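Local coordinates for protein methyltransferase (Thermus thermophilus, PDB 1WS6) that probably transfers methyl groups from S-adenosylmethionine to a guanine of ribosomal RNA, as RsmD-type enzymes do, at residues 13-18 with 80-85; 113-118 with 144-149. All coordinates share one frame; numbering follows the deposited sequence.

Contact 1. Residues 13-18 with 80-85; sequences ALKVPA and KENVRR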
ATOM      1  N   ALA A  13       0.975  14.560 -10.676  1.00 23.90           N
ATOM      2  CA  ALA A  13       2.304  13.958 -10.648  1.00 24.11           C
ATOM      3  C   ALA A  13       2.823  13.857  -9.219  1.00 25.37           C
ATOM      4  O   ALA A  13       2.631  14.760  -8.407  1.00 25.11           O
ATOM      5  CB  ALA A  13       3.272  14.782 -11.491  1.00 23.41           C
ATOM      6  N   LEU A  14       3.492  12.757  -8.911  1.00 26.26           N
ATOM      7  CA  LEU A  14       4.014  12.587  -7.572  1.00 28.02           C
ATOM      8  C   LEU A  14       5.525  12.648  -7.587  1.00 29.74           C
ATOM      9  O   LEU A  14       6.159  12.047  -8.446  1.00 30.49           O
ATOM     10  CB  LEU A  14       3.553  11.247  -6.993  1.00 27.52           C
ATOM     11  CG  LEU A  14       2.037  11.060  -6.873  1.00 26.75           C
ATOM     12  CD1 LEU A  14       1.716   9.658  -6.367  1.00 23.56           C
ATOM     13  CD2 LEU A  14       1.479  12.129  -5.939  1.00 24.40           C
ATOM     14  N   LYS A  15       6.100  13.391  -6.648  1.00 32.56           N
ATOM     15  CA  LYS A  15       7.548  13.479  -6.560  1.00 37.83           C
ATOM     16  C   LYS A  15       8.026  12.108  -6.083  1.00 39.92           C
ATOM     17  O   LYS A  15       7.573  11.619  -5.048  1.00 39.30           O
ATOM     18  CB  LYS A  15       7.970  14.549  -5.544  1.00 40.29           C
ATOM     19  CG  LYS A  15       7.567  15.983  -5.878  1.00 44.80           C
ATOM     20  CD  LYS A  15       8.115  16.951  -4.816  1.00 47.39           C
ATOM     21  CE  LYS A  15       7.796  18.430  -5.108  1.00 49.10           C
ATOM     22  NZ  LYS A  15       6.369  18.828  -4.857  1.00 49.50           N
ATOM     23  N   VAL A  16       8.923  11.478  -6.836  1.00 43.85           N
ATOM     24  CA  VAL A  16       9.437  10.164  -6.448  1.00 48.35           C
ATOM     25  C   VAL A  16      10.955  10.073  -6.589  1.00 51.12           C
ATOM     26  O   VAL A  16      11.499  10.231  -7.678  1.00 51.82           O
ATOM     27  CB  VAL A  16       8.790   9.041  -7.285  1.00 47.32           C
ATOM     28  CG1 VAL A  16       7.290   9.046  -7.077  1.00 46.62           C
ATOM     29  CG2 VAL A  16       9.121   9.228  -8.753  1.00 48.66           C
ATOM     30  N   PRO A  17      11.655   9.801  -5.479  1.00 54.56           N
ATOM     31  CA  PRO A  17      13.119   9.691  -5.487  1.00 58.56           C
ATOM     32  C   PRO A  17      13.620   8.656  -6.495  1.00 61.31           C
ATOM     33  O   PRO A  17      13.034   7.583  -6.637  1.00 62.07           O
ATOM     34  CB  PRO A  17      13.439   9.309  -4.042  1.00 58.01           C
ATOM     35  CG  PRO A  17      12.256   8.498  -3.646  1.00 57.08           C
ATOM     36  CD  PRO A  17      11.104   9.304  -4.208  1.00 55.91           C
ATOM     37  N   ALA A  18      14.706   8.986  -7.188  1.00 64.24           N
ATOM     38  CA  ALA A  18      15.286   8.095  -8.194  1.00 67.35           C
ATOM     39  C   ALA A  18      15.608   6.711  -7.635  1.00 69.01           C
ATOM     40  O   ALA A  18      16.047   5.826  -8.365  1.00 68.78           O
ATOM     41  CB  ALA A  18      16.552   8.725  -8.778  1.00 66.85           C
ATOM     42  N   LYS A  80       5.007  13.771   2.338  1.00 22.58           N
ATOM     43  CA  LYS A  80       4.243  14.913   2.798  1.00 23.31           C
ATOM     44  C   LYS A  80       4.079  15.938   1.693  1.00 24.28           C
ATOM     45  O   LYS A  80       3.020  16.563   1.564  1.00 24.42           O
ATOM     46  CB  LYS A  80       4.919  15.526   4.022  1.00 23.49           C
ATOM     47  CG  LYS A  80       4.916  14.577   5.211  1.00 24.72           C
ATOM     48  CD  LYS A  80       5.480  15.215   6.466  1.00 25.90           C
ATOM     49  CE  LYS A  80       5.422  14.235   7.638  1.00 28.77           C
ATOM     50  NZ  LYS A  80       5.974  14.802   8.897  1.00 30.07           N
ATOM     51  N   GLU A  81       5.122  16.111   0.891  1.00 23.21           N
ATOM     52  CA  GLU A  81       5.037  17.045  -0.214  1.00 26.70           C
ATOM     53  C   GLU A  81       3.966  16.528  -1.166  1.00 25.93           C
ATOM     54  O   GLU A  81       3.193  17.307  -1.722  1.00 27.60           O
ATOM     55  CB  GLU A  81       6.372  17.150  -0.967  1.00 28.51           C
ATOM     56  CG  GLU A  81       7.527  17.687  -0.135  1.00 34.88           C
ATOM     57  CD  GLU A  81       8.697  18.158  -0.991  1.00 39.80           C
ATOM     58  OE1 GLU A  81       9.771  18.472  -0.424  1.00 41.20           O
ATOM     59  OE2 GLU A  81       8.539  18.225  -2.234  1.00 41.88           O
ATOM     60  N   ASN A  82       3.914  15.209  -1.343  1.00 23.20           N
ATOM     61  CA  ASN A  82       2.941  14.624  -2.245  1.00 21.87           C
ATOM     62  C   ASN A  82       1.519  14.710  -1.717  1.00 20.99           C
ATOM     63  O   ASN A  82       0.584  14.870  -2.496  1.00 20.27           O
ATOM     64  CB  ASN A  82       3.315  13.174  -2.578  1.00 22.22           C
ATOM     65  CG  ASN A  82       4.502  13.085  -3.530  1.00 23.96           C
ATOM     66  OD1 ASN A  82       4.687  13.953  -4.375  1.00 22.73           O
ATOM     67  ND2 ASN A  82       5.301  12.025  -3.404  1.00 23.80           N
ATOM     68  N   VAL A  83       1.358  14.606  -0.400  1.00 20.97           N
ATOM     69  CA  VAL A  83       0.046  14.707   0.216  1.00 20.37           C
ATOM     70  C   VAL A  83      -0.451  16.121  -0.077  1.00 24.12           C
ATOM     71  O   VAL A  83      -1.642  16.342  -0.310  1.00 25.62           O
ATOM     72  CB  VAL A  83       0.130  14.455   1.757  1.00 20.76           C
ATOM     73  CG1 VAL A  83      -1.095  15.025   2.473  1.00 17.92           C
ATOM     74  CG2 VAL A  83       0.217  12.954   2.032  1.00 17.23           C
ATOM     75  N   ARG A  84       0.481  17.070  -0.086  1.00 27.31           N
ATOM     76  CA  ARG A  84       0.184  18.467  -0.374  1.00 29.76           C
ATOM     77  C   ARG A  84      -0.194  18.669  -1.838  1.00 30.57           C
ATOM     78  O   ARG A  84      -1.249  19.229  -2.133  1.00 32.30           O
ATOM     79  CB  ARG A  84       1.391  19.345  -0.046  1.00 32.20           C
ATOM     80  CG  ARG A  84       1.511  19.708   1.419  1.00 38.11           C
ATOM     81  CD  ARG A  84       0.744  20.988   1.754  1.00 42.13           C
ATOM     82  NE  ARG A  84       1.583  22.177   1.608  1.00 46.19           N
ATOM     83  CZ  ARG A  84       1.230  23.403   1.989  1.00 47.68           C
ATOM     84  NH1 ARG A  84       0.041  23.614   2.542  1.00 48.92           N
ATOM     85  NH2 ARG A  84       2.072  24.418   1.829  1.00 48.18           N
ATOM     86  N   ARG A  85       0.661  18.218  -2.754  1.00 29.52           N
ATOM     87  CA  ARG A  85       0.386  18.373  -4.179  1.00 29.66           C
ATOM     88  C   ARG A  85      -0.974  17.793  -4.546  1.00 28.47           C
ATOM     89  O   ARG A  85      -1.718  18.386  -5.321  1.00 29.92           O
ATOM     90  CB  ARG A  85       1.449  17.678  -5.029  1.00 32.43           C
ATOM     91  CG  ARG A  85       2.867  18.172  -4.838  1.00 39.21           C
ATOM     92  CD  ARG A  85       3.878  17.356  -5.668  1.00 43.30           C
ATOM     93  NE  ARG A  85       3.993  17.799  -7.062  1.00 47.79           N
ATOM     94  CZ  ARG A  85       3.038  17.665  -7.982  1.00 49.84           C
ATOM     95  NH1 ARG A  85       1.883  17.098  -7.668  1.00 51.72           N
ATOM     96  NH2 ARG A  85       3.237  18.093  -9.222  1.00 49.20           N
TER
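The side-chain amide of N82 grips the backbone of K15 at two points. OD1 of N82 accepts the amide hydrogen of K15 N at 2.7 Å, the donor tilted 21° from the carbonyl plane of the side chain. ND2 of N82 returns an almost straight bond to K15 O at 2.8 Å, on a lone pair and within the plane of its own amide. Asparagine suits this buried place because one short, flat group both donates and accepts; with CG beside the backbone N (chi1 -73°) it projects from the helix onto the passing chain. ND2 also bonds S52 O, which further fixes the flip of the amide. L14 closes this inner side, its CD2 lying 4.0 Å from N82 CB. A leucine in place of N82 would probably leave K15 N and O and the carbonyl of S52 without their mates. The outer side is looser and charged. K15 runs across E81 at about a right angle, and its NZ forms a salt bridge of 3.5 Å to OE2 of E81, which probably tempers the nearby like charge of R85. The R85 guanidinium carries the carbonyl of A13 over one face and K15 NZ at its edge. Strand 13-14, paired with strand 2-3 through L14 and V2, thus rests on helix 73-86, while L57 of helix 54-61 touches both L14 and N82.

Contact 2. Residues 113-118 with 144-149; sequences VAFMAP and VLQHPK
M116, modelled as selenomethionine, takes both its backbone bonds across to the neighbouring strand: its N donates to V144 O at 2.9 Å, and its O accepts from Q146 N at 2.9 Å. V144 N completes the ladder by donating to A114 O, also at 2.9 Å. A CA-H...O contact from F115 to V144 O adds a weaker link. The strands run parallel, their axes 11° apart, and are neighbours in the seven-stranded Rossmann-type sheet of class I methyltransferases, order 3-2-1-4-5-7-6. By sequence, A117 and P118 probably begin the counterpart of the (D/N)PP(Y/F) motif of amino methyltransferases, with alanine at its first place. On the sheet face shared by F115 and V144, CD2 of the F115 ring meets CG1 of V144 at 3.8 Å; valine, beta-branched and apolar, suits a buried strand. Beyond it the Q146 chain extends so that NE2 reaches the ring edge, 3.6 Å from F115 CZ, with amide and ring planes 72° apart; OE1 makes a weak hydrogen bond to Y120 OH. A117 CB, small enough to fit beside this chain, packs 3.8 Å from Q146 CB. On the other face M116 and L145 both touch F128 of helix 126-134.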
ATOM      1  N   VAL A 113      -8.346  -2.988   3.833  1.00 17.30           N
ATOM      2  CA  VAL A 113      -7.292  -3.445   2.943  1.00 17.52           C
ATOM      3  C   VAL A 113      -5.922  -3.043   3.461  1.00 18.18           C
ATOM      4  O   VAL A 113      -5.735  -1.936   3.972  1.00 19.85           O
ATOM      5  CB  VAL A 113      -7.440  -2.847   1.532  1.00 17.00           C
ATOM      6  CG1 VAL A 113      -6.267  -3.281   0.667  1.00 13.79           C
ATOM      7  CG2 VAL A 113      -8.754  -3.280   0.921  1.00 15.51           C
ATOM      8  N   ALA A 114      -4.967  -3.953   3.343  1.00 17.37           N
ATOM      9  CA  ALA A 114      -3.606  -3.673   3.774  1.00 19.04           C
ATOM     10  C   ALA A 114      -2.692  -4.097   2.630  1.00 19.11           C
ATOM     11  O   ALA A 114      -2.518  -5.286   2.380  1.00 18.64           O
ATOM     12  CB  ALA A 114      -3.274  -4.449   5.044  1.00 18.94           C
ATOM     13  N   PHE A 115      -2.144  -3.108   1.927  1.00 20.17           N
ATOM     14  CA  PHE A 115      -1.250  -3.333   0.796  1.00 20.31           C
ATOM     15  C   PHE A 115       0.197  -3.149   1.207  1.00 22.21           C
ATOM     16  O   PHE A 115       0.558  -2.142   1.820  1.00 24.36           O
ATOM     17  CB  PHE A 115      -1.578  -2.361  -0.344  1.00 18.53           C
ATOM     18  CG  PHE A 115      -0.554  -2.354  -1.456  1.00 18.05           C
ATOM     19  CD1 PHE A 115       0.619  -1.608  -1.344  1.00 18.36           C
ATOM     20  CD2 PHE A 115      -0.752  -3.104  -2.605  1.00 16.83           C
ATOM     21  CE1 PHE A 115       1.579  -1.613  -2.364  1.00 19.11           C
ATOM     22  CE2 PHE A 115       0.199  -3.116  -3.630  1.00 18.26           C
ATOM     23  CZ  PHE A 115       1.367  -2.371  -3.509  1.00 17.67           C
HETATM   24  N   MSE A 116       1.034  -4.112   0.848  1.00 22.60           N
HETATM   25  CA  MSE A 116       2.439  -4.033   1.187  1.00 24.85           C
HETATM   26  C   MSE A 116       3.363  -4.338   0.009  1.00 24.31           C
HETATM   27  O   MSE A 116       3.328  -5.425  -0.561  1.00 24.46           O
HETATM   28  CB  MSE A 116       2.732  -4.981   2.346  1.00 28.28           C
HETATM   29  CG  MSE A 116       4.186  -5.064   2.728  1.00 32.16           C
HETATM   30 SE   MSE A 116       4.435  -6.043   4.376  1.00 39.11          SE
HETATM   31  CE  MSE A 116       4.420  -4.535   5.545  1.00 26.64           C
ATOM     32  N   ALA A 117       4.183  -3.361  -0.354  1.00 23.27           N
ATOM     33  CA  ALA A 117       5.138  -3.517  -1.439  1.00 22.54           C
ATOM     34  C   ALA A 117       6.512  -3.069  -0.937  1.00 22.58           C
ATOM     35  O   ALA A 117       7.028  -2.017  -1.324  1.00 22.93           O
ATOM     36  CB  ALA A 117       4.710  -2.683  -2.644  1.00 21.35           C
ATOM     37  N   PRO A 118       7.117  -3.867  -0.054  1.00 21.88           N
ATOM     38  CA  PRO A 118       8.432  -3.535   0.494  1.00 22.47           C
ATOM     39  C   PRO A 118       9.548  -3.735  -0.522  1.00 23.16           C
ATOM     40  O   PRO A 118       9.370  -4.426  -1.521  1.00 23.30           O
ATOM     41  CB  PRO A 118       8.550  -4.478   1.687  1.00 22.57           C
ATOM     42  CG  PRO A 118       7.807  -5.685   1.238  1.00 21.79           C
ATOM     43  CD  PRO A 118       6.608  -5.135   0.501  1.00 23.32           C
ATOM     44  N   VAL A 144      -2.833  -7.527   0.606  1.00 17.72           N
ATOM     45  CA  VAL A 144      -2.284  -7.605  -0.733  1.00 18.89           C
ATOM     46  C   VAL A 144      -0.780  -7.466  -0.631  1.00 21.21           C
ATOM     47  O   VAL A 144      -0.273  -6.489  -0.081  1.00 20.61           O
ATOM     48  CB  VAL A 144      -2.827  -6.488  -1.629  1.00 18.20           C
ATOM     49  CG1 VAL A 144      -2.201  -6.598  -3.014  1.00 15.49           C
ATOM     50  CG2 VAL A 144      -4.350  -6.578  -1.704  1.00 15.32           C
ATOM     51  N   LEU A 145      -0.068  -8.439  -1.177  1.00 22.85           N
ATOM     52  CA  LEU A 145       1.381  -8.432  -1.111  1.00 25.51           C
ATOM     53  C   LEU A 145       1.997  -8.339  -2.511  1.00 25.46           C
ATOM     54  O   LEU A 145       1.658  -9.132  -3.387  1.00 25.77           O
ATOM     55  CB  LEU A 145       1.828  -9.717  -0.398  1.00 29.16           C
ATOM     56  CG  LEU A 145       0.873 -10.130   0.751  1.00 33.62           C
ATOM     57  CD1 LEU A 145       1.195 -11.530   1.273  1.00 33.57           C
ATOM     58  CD2 LEU A 145       0.967  -9.117   1.882  1.00 33.17           C
ATOM     59  N   GLN A 146       2.867  -7.354  -2.740  1.00 23.96           N
ATOM     60  CA  GLN A 146       3.522  -7.226  -4.044  1.00 23.87           C
ATOM     61  C   GLN A 146       4.930  -7.770  -3.887  1.00 24.17           C
ATOM     62  O   GLN A 146       5.580  -7.524  -2.881  1.00 25.08           O
ATOM     63  CB  GLN A 146       3.591  -5.772  -4.519  1.00 23.37           C
ATOM     64  CG  GLN A 146       4.331  -5.628  -5.850  1.00 22.63           C
ATOM     65  CD  GLN A 146       4.520  -4.181  -6.296  1.00 26.24           C
ATOM     66  OE1 GLN A 146       5.620  -3.781  -6.693  1.00 23.97           O
ATOM     67  NE2 GLN A 146       3.444  -3.396  -6.250  1.00 25.20           N
ATOM     68  N   HIS A 147       5.409  -8.499  -4.887  1.00 24.80           N
ATOM     69  CA  HIS A 147       6.730  -9.104  -4.813  1.00 25.15           C
ATOM     70  C   HIS A 147       7.174  -9.617  -6.178  1.00 25.58           C
ATOM     71  O   HIS A 147       6.404  -9.616  -7.136  1.00 26.11           O
ATOM     72  CB  HIS A 147       6.658 -10.280  -3.851  1.00 24.27           C
ATOM     73  CG  HIS A 147       5.579 -11.262  -4.203  1.00 24.75           C
ATOM     74  ND1 HIS A 147       5.674 -12.121  -5.276  1.00 24.05           N
ATOM     75  CD2 HIS A 147       4.362 -11.485  -3.652  1.00 26.43           C
ATOM     76  CE1 HIS A 147       4.565 -12.831  -5.371  1.00 24.23           C
ATOM     77  NE2 HIS A 147       3.751 -12.463  -4.398  1.00 25.42           N
ATOM     78  N   PRO A 148       8.434 -10.055  -6.291  1.00 26.56           N
ATOM     79  CA  PRO A 148       8.856 -10.561  -7.603  1.00 26.16           C
ATOM     80  C   PRO A 148       8.092 -11.845  -7.908  1.00 27.19           C
ATOM     81  O   PRO A 148       7.903 -12.686  -7.026  1.00 28.59           O
ATOM     82  CB  PRO A 148      10.364 -10.772  -7.432  1.00 26.69           C
ATOM     83  CG  PRO A 148      10.567 -10.857  -5.938  1.00 25.60           C
ATOM     84  CD  PRO A 148       9.580  -9.879  -5.385  1.00 24.89           C
ATOM     85  N   LYS A 149       7.640 -11.989  -9.152  1.00 27.35           N
ATOM     86  CA  LYS A 149       6.860 -13.154  -9.558  1.00 26.11           C
ATOM     87  C   LYS A 149       7.460 -14.514  -9.187  1.00 26.17           C
ATOM     88  O   LYS A 149       6.736 -15.503  -9.064  1.00 25.68           O
ATOM     89  CB  LYS A 149       6.584 -13.104 -11.066  1.00 26.32           C
ATOM     90  CG  LYS A 149       7.716 -13.618 -11.956  1.00 27.34           C
ATOM     91  CD  LYS A 149       7.339 -13.495 -13.433  1.00 26.78           C
ATOM     92  CE  LYS A 149       8.066 -14.516 -14.309  1.00 28.44           C
ATOM     93  NZ  LYS A 149       9.546 -14.449 -14.212  1.00 29.07           N
TER

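From the N terminus, the chain first forms strands 2-3 and 13-14, then runs through helix 25-38, strand 44-48, helix 54-61 and strand 65-69 before helix 73-86 returns to residues 13-18. Contact 1 closes that loop, with 61 residues between its segments, and ties the small N-terminal sheet to helix 73-86. Contact 2 opens later and closes a shorter one of 25 residues, the connection through helix 126-134 that joins the adjacent central strands 111-116 and 141-148. The two loops follow in series, neither nested nor crossed, and their centres lie about 21 Å apart. Strand 44-48, inside the first loop, pairs with strand 111-116 of the second contact.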